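Local coordinates for retinoic acid receptor (Platynereis dumerilii, PDB 6EU9), which binds all-trans retinoic acid and probably acts as a ligand-dependent transcription factor, in a family whose ancestor was a low-affinity sensor triggering neuronal differentiation, at residues Gln73-Asp78 with Leu164-Lys169; Ser152-Ile157 with Gln172-Ile177. All blocks are in the same frame, centred on the assembly; numbering follows the deposited sequence.

Contact 1: Gln73-Asp78 with Leu164-Lys169; sequences QLSTND and LEHPEK
D78 reaches from the first turn of helix 76-97 to the peptide groups of E165 and H166, just ahead of helix 167-188, and grips both with one carboxylate. E165 N donates to D78 OD1 at 2.8 Å, and H166 N donates to D78 OD2 at 3.2 Å; both bonds are close to straight (160° and 161°), and each uses the syn lone pair of its oxygen. Holding two successive amides fixes the rotation of the carboxylate, and a short acidic side chain suits a place where it must meet backbone N-H groups directly. L164 packs against the flank of this carboxylate: its CD2 lies 3.5 Å from D78 CG, while the same side chain touches T81, L82 and V170. Outward, the partly exposed E165 and H166 make the less enclosed part, where N60 of the second subunit packs against E165. Extended beyond CG, E165 carries its carboxylate to S75 and N77, whose small hydroxyl and amide N-H can both donate to it. S75 OG donates to E165 OE2 nearly along the C-O axis (3.1 Å), whereas N77 ND2 hydrogen-bonds E165 OE1 from above the carboxylate plane. The H166 ring lies between E165 CB over one face and K169 NZ over the other. D78 lies in what appears to be the nuclear receptor signature sequence, which runs through the preceding loop into helix 76-97 of the ligand-binding domain fold.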
ATOM      1  N   GLN A  73      -4.209  -2.761  -9.069  1.00 38.13           N
ATOM      2  CA  GLN A  73      -3.177  -3.419  -9.905  1.00 39.75           C
ATOM      3  C   GLN A  73      -1.764  -3.162  -9.458  1.00 39.18           C
ATOM      4  O   GLN A  73      -0.935  -4.003  -9.691  1.00 43.24           O
ATOM      5  CB  GLN A  73      -3.206  -3.003 -11.361  1.00 45.62           C
ATOM      6  CG  GLN A  73      -4.579  -2.919 -11.961  1.00 52.59           C
ATOM      7  CD  GLN A  73      -4.656  -3.600 -13.264  1.00 55.57           C
ATOM      8  OE1 GLN A  73      -3.654  -4.022 -13.871  1.00 55.41           O
ATOM      9  NE2 GLN A  73      -5.870  -3.763 -13.711  1.00 60.80           N
ATOM     10  N   LEU A  74      -1.476  -2.029  -8.819  1.00 36.25           N
ATOM     11  CA  LEU A  74      -0.072  -1.604  -8.649  1.00 31.58           C
ATOM     12  C   LEU A  74       0.426  -2.192  -7.376  1.00 29.81           C
ATOM     13  O   LEU A  74      -0.388  -2.702  -6.595  1.00 24.88           O
ATOM     14  CB  LEU A  74       0.012  -0.084  -8.557  1.00 30.61           C
ATOM     15  CG  LEU A  74      -0.923   0.708  -9.434  1.00 29.68           C
ATOM     16  CD1 LEU A  74      -1.586   1.694  -8.492  1.00 30.84           C
ATOM     17  CD2 LEU A  74      -0.191   1.282 -10.606  1.00 27.68           C
ATOM     18  N   SER A  75       1.724  -2.019  -7.086  1.00 33.39           N
ATOM     19  CA  SER A  75       2.354  -2.525  -5.876  1.00 35.98           C
ATOM     20  C   SER A  75       1.563  -2.079  -4.673  1.00 40.59           C
ATOM     21  O   SER A  75       0.915  -1.009  -4.668  1.00 40.22           O
ATOM     22  CB  SER A  75       3.753  -1.964  -5.666  1.00 32.20           C
ATOM     23  OG  SER A  75       4.270  -1.450  -6.819  1.00 33.62           O
ATOM     24  N   THR A  76       1.587  -2.906  -3.606  1.00 40.95           N
ATOM     25  CA  THR A  76       1.078  -2.500  -2.308  1.00 39.13           C
ATOM     26  C   THR A  76       1.779  -1.201  -1.859  1.00 38.28           C
ATOM     27  O   THR A  76       1.122  -0.346  -1.289  1.00 37.94           O
ATOM     28  CB  THR A  76       1.226  -3.643  -1.337  1.00 40.35           C
ATOM     29  OG1 THR A  76       0.167  -4.558  -1.657  1.00 43.56           O
ATOM     30  CG2 THR A  76       1.070  -3.239   0.108  1.00 42.03           C
ATOM     31  N   ASN A  77       3.071  -1.088  -2.168  1.00 36.30           N
ATOM     32  CA  ASN A  77       3.862   0.031  -1.754  1.00 38.68           C
ATOM     33  C   ASN A  77       3.383   1.339  -2.397  1.00 40.68           C
ATOM     34  O   ASN A  77       3.181   2.369  -1.706  1.00 35.61           O
ATOM     35  CB  ASN A  77       5.322  -0.174  -2.097  1.00 37.40           C
ATOM     36  CG  ASN A  77       6.167  -0.308  -0.888  1.00 41.85           C
ATOM     37  OD1 ASN A  77       5.871   0.288   0.137  1.00 52.12           O
ATOM     38  ND2 ASN A  77       7.226  -1.060  -0.977  1.00 52.03           N
ATOM     39  N   ASP A  78       3.245   1.269  -3.706  1.00 39.04           N
ATOM     40  CA  ASP A  78       2.849   2.388  -4.503  1.00 36.35           C
ATOM     41  C   ASP A  78       1.441   2.815  -4.166  1.00 39.54           C
ATOM     42  O   ASP A  78       1.148   4.030  -4.093  1.00 40.80           O
ATOM     43  CB  ASP A  78       2.949   1.997  -5.989  1.00 32.63           C
ATOM     44  CG  ASP A  78       4.368   2.051  -6.519  1.00 32.05           C
ATOM     45  OD1 ASP A  78       5.310   2.180  -5.674  1.00 30.34           O
ATOM     46  OD2 ASP A  78       4.501   2.031  -7.753  1.00 31.77           O
ATOM     47  N   LEU A 164       8.084   6.438  -5.720  1.00 40.66           N
ATOM     48  CA  LEU A 164       7.315   5.369  -6.290  1.00 38.93           C
ATOM     49  C   LEU A 164       8.222   4.283  -6.853  1.00 40.11           C
ATOM     50  O   LEU A 164       9.286   4.564  -7.448  1.00 37.55           O
ATOM     51  CB  LEU A 164       6.429   5.933  -7.387  1.00 38.47           C
ATOM     52  CG  LEU A 164       5.140   6.555  -6.919  1.00 37.31           C
ATOM     53  CD1 LEU A 164       4.446   7.060  -8.156  1.00 39.81           C
ATOM     54  CD2 LEU A 164       4.285   5.549  -6.226  1.00 34.76           C
ATOM     55  N   GLU A 165       7.791   3.047  -6.702  1.00 40.79           N
ATOM     56  CA  GLU A 165       8.489   1.912  -7.296  1.00 44.49           C
ATOM     57  C   GLU A 165       8.429   1.946  -8.805  1.00 43.24           C
ATOM     58  O   GLU A 165       9.438   1.791  -9.451  1.00 41.31           O
ATOM     59  CB  GLU A 165       7.936   0.578  -6.791  1.00 50.42           C
ATOM     60  CG  GLU A 165       8.823  -0.050  -5.740  1.00 55.26           C
ATOM     61  CD  GLU A 165       8.066  -0.974  -4.823  1.00 59.88           C
ATOM     62  OE1 GLU A 165       8.610  -1.287  -3.737  1.00 68.70           O
ATOM     63  OE2 GLU A 165       6.944  -1.406  -5.164  1.00 57.21           O
ATOM     64  N   HIS A 166       7.237   2.139  -9.353  1.00 45.22           N
ATOM     65  CA  HIS A 166       7.074   2.110 -10.815  1.00 43.93           C
ATOM     66  C   HIS A 166       6.292   3.332 -11.279  1.00 39.92           C
ATOM     67  O   HIS A 166       5.113   3.204 -11.620  1.00 36.77           O
ATOM     68  CB  HIS A 166       6.427   0.829 -11.317  1.00 48.64           C
ATOM     69  CG  HIS A 166       6.724  -0.391 -10.501  1.00 57.15           C
ATOM     70  ND1 HIS A 166       7.934  -1.048 -10.552  1.00 60.94           N
ATOM     71  CD2 HIS A 166       5.935  -1.115  -9.667  1.00 58.02           C
ATOM     72  CE1 HIS A 166       7.888  -2.108  -9.770  1.00 58.75           C
ATOM     73  NE2 HIS A 166       6.693  -2.158  -9.205  1.00 61.06           N
ATOM     74  N   PRO A 167       6.944   4.497 -11.266  1.00 37.38           N
ATOM     75  CA  PRO A 167       6.220   5.706 -11.587  1.00 39.32           C
ATOM     76  C   PRO A 167       5.714   5.724 -13.055  1.00 40.85           C
ATOM     77  O   PRO A 167       4.654   6.372 -13.330  1.00 35.94           O
ATOM     78  CB  PRO A 167       7.245   6.830 -11.298  1.00 37.04           C
ATOM     79  CG  PRO A 167       8.566   6.166 -11.389  1.00 35.16           C
ATOM     80  CD  PRO A 167       8.332   4.793 -10.844  1.00 37.00           C
ATOM     81  N   GLU A 168       6.450   5.064 -13.958  1.00 39.04           N
ATOM     82  CA  GLU A 168       6.049   4.946 -15.347  1.00 42.69           C
ATOM     83  C   GLU A 168       4.686   4.251 -15.506  1.00 42.26           C
ATOM     84  O   GLU A 168       3.899   4.667 -16.341  1.00 40.85           O
ATOM     85  CB  GLU A 168       7.095   4.176 -16.190  1.00 49.39           C
ATOM     86  CG  GLU A 168       8.491   4.051 -15.603  1.00 61.82           C
ATOM     87  CD  GLU A 168       8.727   2.764 -14.797  1.00 65.50           C
ATOM     88  OE1 GLU A 168       7.963   1.749 -14.891  1.00 68.88           O
ATOM     89  OE2 GLU A 168       9.766   2.741 -14.085  1.00 64.97           O
ATOM     90  N   LYS A 169       4.430   3.214 -14.682  1.00 38.57           N
ATOM     91  CA  LYS A 169       3.163   2.517 -14.761  1.00 38.91           C
ATOM     92  C   LYS A 169       2.070   3.374 -14.233  1.00 37.32           C
ATOM     93  O   LYS A 169       0.978   3.486 -14.867  1.00 35.78           O
ATOM     94  CB  LYS A 169       3.142   1.146 -14.089  1.00 42.65           C
ATOM     95  CG  LYS A 169       4.348   0.247 -14.335  1.00 48.48           C
ATOM     96  CD  LYS A 169       4.098  -1.107 -13.687  1.00 52.51           C
ATOM     97  CE  LYS A 169       5.362  -1.961 -13.739  1.00 57.83           C
ATOM     98  NZ  LYS A 169       5.222  -3.306 -13.077  1.00 54.14           N
TER

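Contact 2: Ser152-Ile157 with Gln172-Ile177; sequences SLICLI and QKQEPI
This is a buried helix-to-helix packing contact, made where the end of helix 145-156 runs antiparallel beside the early part of helix 167-188 within the ligand-binding domain. The short axes pass 9.8 Å apart at 161°, and apolar branches fill much of the gap. I177, pointing at the opposite helix, divides its two branches between two neighbours. Its CG2 meets I154 CG1 at 3.7 Å as these side chains slide past each other in opposite directions; its CD1 approaches L153 CD2 at 3.8 Å, with the two side chains crossing at about a right angle. Branched aliphatic residues suit this buried face because each offers two methyl-bearing branches that can meet different neighbours. I154 also packs on L178 and L181 of helix 167-188 and on L203, which carries the apolar layer to helix 195-222. Farther along, I157 brings CG2 near the beta carbon of K173, whose amine leads away from the interface. Q174 adds the polar element: NE2 donates to I154 O at 2.8 Å (N-H...O 144°), although the exact placing of this side chain is doubtful because it lies too close to I157 O. A glutamine suits this place, being long enough to span the gap and able to donate to a main-chain carbonyl. Adjacent antiparallel helices packed through aliphatic side chains are characteristic of the layered alpha-helical sandwich of nuclear receptor ligand-binding domains.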
ATOM      1  N   SER A 152     -10.623  12.891  -8.355  1.00 26.01           N
ATOM      2  CA  SER A 152     -10.036  12.219  -7.202  1.00 28.71           C
ATOM      3  C   SER A 152      -9.110  11.099  -7.610  1.00 30.25           C
ATOM      4  O   SER A 152      -8.006  11.012  -7.093  1.00 30.70           O
ATOM      5  CB  SER A 152     -11.102  11.648  -6.318  1.00 30.08           C
ATOM      6  OG  SER A 152     -12.166  12.635  -6.166  1.00 35.58           O
ATOM      7  N   LEU A 153      -9.515  10.248  -8.560  1.00 29.31           N
ATOM      8  CA  LEU A 153      -8.647   9.162  -9.014  1.00 25.34           C
ATOM      9  C   LEU A 153      -7.425   9.701  -9.706  1.00 23.57           C
ATOM     10  O   LEU A 153      -6.355   9.102  -9.601  1.00 22.84           O
ATOM     11  CB  LEU A 153      -9.410   8.183  -9.943  1.00 24.58           C
ATOM     12  CG  LEU A 153      -8.750   6.768 -10.107  1.00 21.30           C
ATOM     13  CD1 LEU A 153      -8.698   6.072  -8.782  1.00 21.99           C
ATOM     14  CD2 LEU A 153      -9.544   5.907 -11.010  1.00 18.73           C
ATOM     15  N   ILE A 154      -7.597  10.781 -10.483  1.00 22.40           N
ATOM     16  CA  ILE A 154      -6.499  11.403 -11.193  1.00 22.30           C
ATOM     17  C   ILE A 154      -5.479  11.942 -10.211  1.00 24.34           C
ATOM     18  O   ILE A 154      -4.276  11.836 -10.467  1.00 23.14           O
ATOM     19  CB  ILE A 154      -6.992  12.441 -12.199  1.00 20.21           C
ATOM     20  CG1 ILE A 154      -7.618  11.751 -13.398  1.00 19.00           C
ATOM     21  CG2 ILE A 154      -5.964  13.570 -12.576  1.00 20.20           C
ATOM     22  CD1 ILE A 154      -8.386  12.689 -14.305  1.00 21.66           C
ATOM     23  N   CYS A 155      -5.980  12.473  -9.097  1.00 27.89           N
ATOM     24  CA  CYS A 155      -5.112  12.905  -7.993  1.00 32.35           C
ATOM     25  C   CYS A 155      -4.393  11.746  -7.413  1.00 27.12           C
ATOM     26  O   CYS A 155      -3.186  11.773  -7.273  1.00 25.14           O
ATOM     27  CB  CYS A 155      -5.912  13.492  -6.828  1.00 38.37           C
ATOM     28  SG  CYS A 155      -6.350  15.174  -7.091  1.00 50.98           S
ATOM     29  N   LEU A 156      -5.163  10.711  -7.156  1.00 27.38           N
ATOM     30  CA  LEU A 156      -4.684   9.449  -6.631  1.00 27.81           C
ATOM     31  C   LEU A 156      -3.679   8.861  -7.528  1.00 27.94           C
ATOM     32  O   LEU A 156      -2.597   8.513  -7.015  1.00 34.48           O
ATOM     33  CB  LEU A 156      -5.800   8.483  -6.348  1.00 26.78           C
ATOM     34  CG  LEU A 156      -5.401   7.231  -5.593  1.00 29.00           C
ATOM     35  CD1 LEU A 156      -4.623   7.483  -4.302  1.00 28.91           C
ATOM     36  CD2 LEU A 156      -6.566   6.305  -5.395  1.00 28.06           C
ATOM     37  N   ILE A 157      -4.000   8.707  -8.795  1.00 27.85           N
ATOM     38  CA  ILE A 157      -3.079   8.025  -9.713  1.00 32.51           C
ATOM     39  C   ILE A 157      -2.143   8.998 -10.368  1.00 32.34           C
ATOM     40  O   ILE A 157      -2.323   9.364 -11.507  1.00 31.60           O
ATOM     41  CB  ILE A 157      -3.754   6.985 -10.657  1.00 33.53           C
ATOM     42  CG1 ILE A 157      -4.582   6.037  -9.766  1.00 32.88           C
ATOM     43  CG2 ILE A 157      -2.680   6.149 -11.365  1.00 30.85           C
ATOM     44  CD1 ILE A 157      -5.052   4.777 -10.411  1.00 36.64           C
ATOM     45  N   GLN A 172       0.963   5.555 -16.781  1.00 44.30           N
ATOM     46  CA  GLN A 172       0.272   4.872 -17.903  1.00 39.24           C
ATOM     47  C   GLN A 172      -1.108   4.568 -17.460  1.00 34.83           C
ATOM     48  O   GLN A 172      -2.068   4.763 -18.218  1.00 34.49           O
ATOM     49  CB  GLN A 172       1.015   3.580 -18.244  1.00 42.72           C
ATOM     50  CG  GLN A 172       2.352   3.897 -18.913  1.00 46.41           C
ATOM     51  CD  GLN A 172       3.165   2.688 -19.320  1.00 54.67           C
ATOM     52  OE1 GLN A 172       2.691   1.518 -19.303  1.00 54.04           O
ATOM     53  NE2 GLN A 172       4.400   2.957 -19.742  1.00 53.24           N
ATOM     54  N   LYS A 173      -1.241   4.077 -16.244  1.00 32.52           N
ATOM     55  CA  LYS A 173      -2.568   3.900 -15.658  1.00 35.12           C
ATOM     56  C   LYS A 173      -3.408   5.149 -15.539  1.00 32.62           C
ATOM     57  O   LYS A 173      -4.588   5.106 -15.637  1.00 37.83           O
ATOM     58  CB  LYS A 173      -2.487   3.078 -14.403  1.00 38.47           C
ATOM     59  CG  LYS A 173      -2.163   1.652 -14.778  1.00 38.73           C
ATOM     60  CD  LYS A 173      -1.839   0.756 -13.585  1.00 42.19           C
ATOM     61  CE  LYS A 173      -1.686  -0.730 -13.976  1.00 43.46           C
ATOM     62  NZ  LYS A 173      -1.677  -0.977 -15.455  1.00 48.10           N
ATOM     63  N   GLN A 174      -2.799   6.287 -15.412  1.00 34.14           N
ATOM     64  CA  GLN A 174      -3.478   7.602 -15.334  1.00 31.99           C
ATOM     65  C   GLN A 174      -4.067   7.993 -16.669  1.00 32.84           C
ATOM     66  O   GLN A 174      -5.202   8.460 -16.720  1.00 35.59           O
ATOM     67  CB  GLN A 174      -2.487   8.654 -14.894  1.00 30.06           C
ATOM     68  CG  GLN A 174      -3.009   9.531 -13.823  1.00 32.73           C
ATOM     69  CD  GLN A 174      -2.353  10.946 -13.794  1.00 37.16           C
ATOM     70  OE1 GLN A 174      -1.498  11.293 -14.631  1.00 37.31           O
ATOM     71  NE2 GLN A 174      -2.784  11.768 -12.834  1.00 36.69           N
ATOM     72  N   GLU A 175      -3.329   7.787 -17.731  1.00 33.16           N
ATOM     73  CA  GLU A 175      -3.696   8.396 -19.069  1.00 35.98           C
ATOM     74  C   GLU A 175      -5.115   8.097 -19.603  1.00 33.43           C
ATOM     75  O   GLU A 175      -5.757   8.988 -20.112  1.00 32.52           O
ATOM     76  CB  GLU A 175      -2.664   8.055 -20.156  1.00 38.53           C
ATOM     77  CG  GLU A 175      -1.265   8.366 -19.720  1.00 45.97           C
ATOM     78  CD  GLU A 175      -0.300   8.241 -20.869  1.00 51.36           C
ATOM     79  OE1 GLU A 175      -0.275   7.102 -21.398  1.00 54.47           O
ATOM     80  OE2 GLU A 175       0.374   9.249 -21.245  1.00 53.43           O
ATOM     81  N   PRO A 176      -5.594   6.834 -19.528  1.00 32.83           N
ATOM     82  CA  PRO A 176      -6.978   6.642 -19.988  1.00 30.92           C
ATOM     83  C   PRO A 176      -7.997   7.452 -19.183  1.00 28.45           C
ATOM     84  O   PRO A 176      -8.949   7.897 -19.771  1.00 29.62           O
ATOM     85  CB  PRO A 176      -7.230   5.099 -19.795  1.00 25.53           C
ATOM     86  CG  PRO A 176      -6.149   4.673 -18.846  1.00 26.05           C
ATOM     87  CD  PRO A 176      -4.971   5.523 -19.157  1.00 28.92           C
ATOM     88  N   ILE A 177      -7.808   7.615 -17.885  1.00 27.33           N
ATOM     89  CA  ILE A 177      -8.748   8.385 -17.042  1.00 30.49           C
ATOM     90  C   ILE A 177      -8.765   9.853 -17.429  1.00 30.35           C
ATOM     91  O   ILE A 177      -9.789  10.498 -17.416  1.00 32.35           O
ATOM     92  CB  ILE A 177      -8.424   8.291 -15.545  1.00 29.46           C
ATOM     93  CG1 ILE A 177      -8.067   6.834 -15.192  1.00 27.60           C
ATOM     94  CG2 ILE A 177      -9.575   8.870 -14.716  1.00 27.23           C
ATOM     95  CD1 ILE A 177      -7.208   6.656 -13.930  1.00 26.98           C
TER

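In the fold
From the N terminus the chain first passes Q73-D78, at the entry to helix 76-97, then the two short strands and several helices before S152-I157 ends helix 145-156. A loop leads to L164-K169, which closes contact 1 across 85 intervening residues; less than a turn of helix later, Q172-I177 closes contact 2 across only 14. The segments alternate, so the two closures cross rather than nest. Helix 167-188 serves both, its entry tied to helix 76-97 and its next turns to helix 145-156. The contacts, with centres about 13 Å apart, meet directly where L74 and Q73, just before helix 76-97, pack on K173.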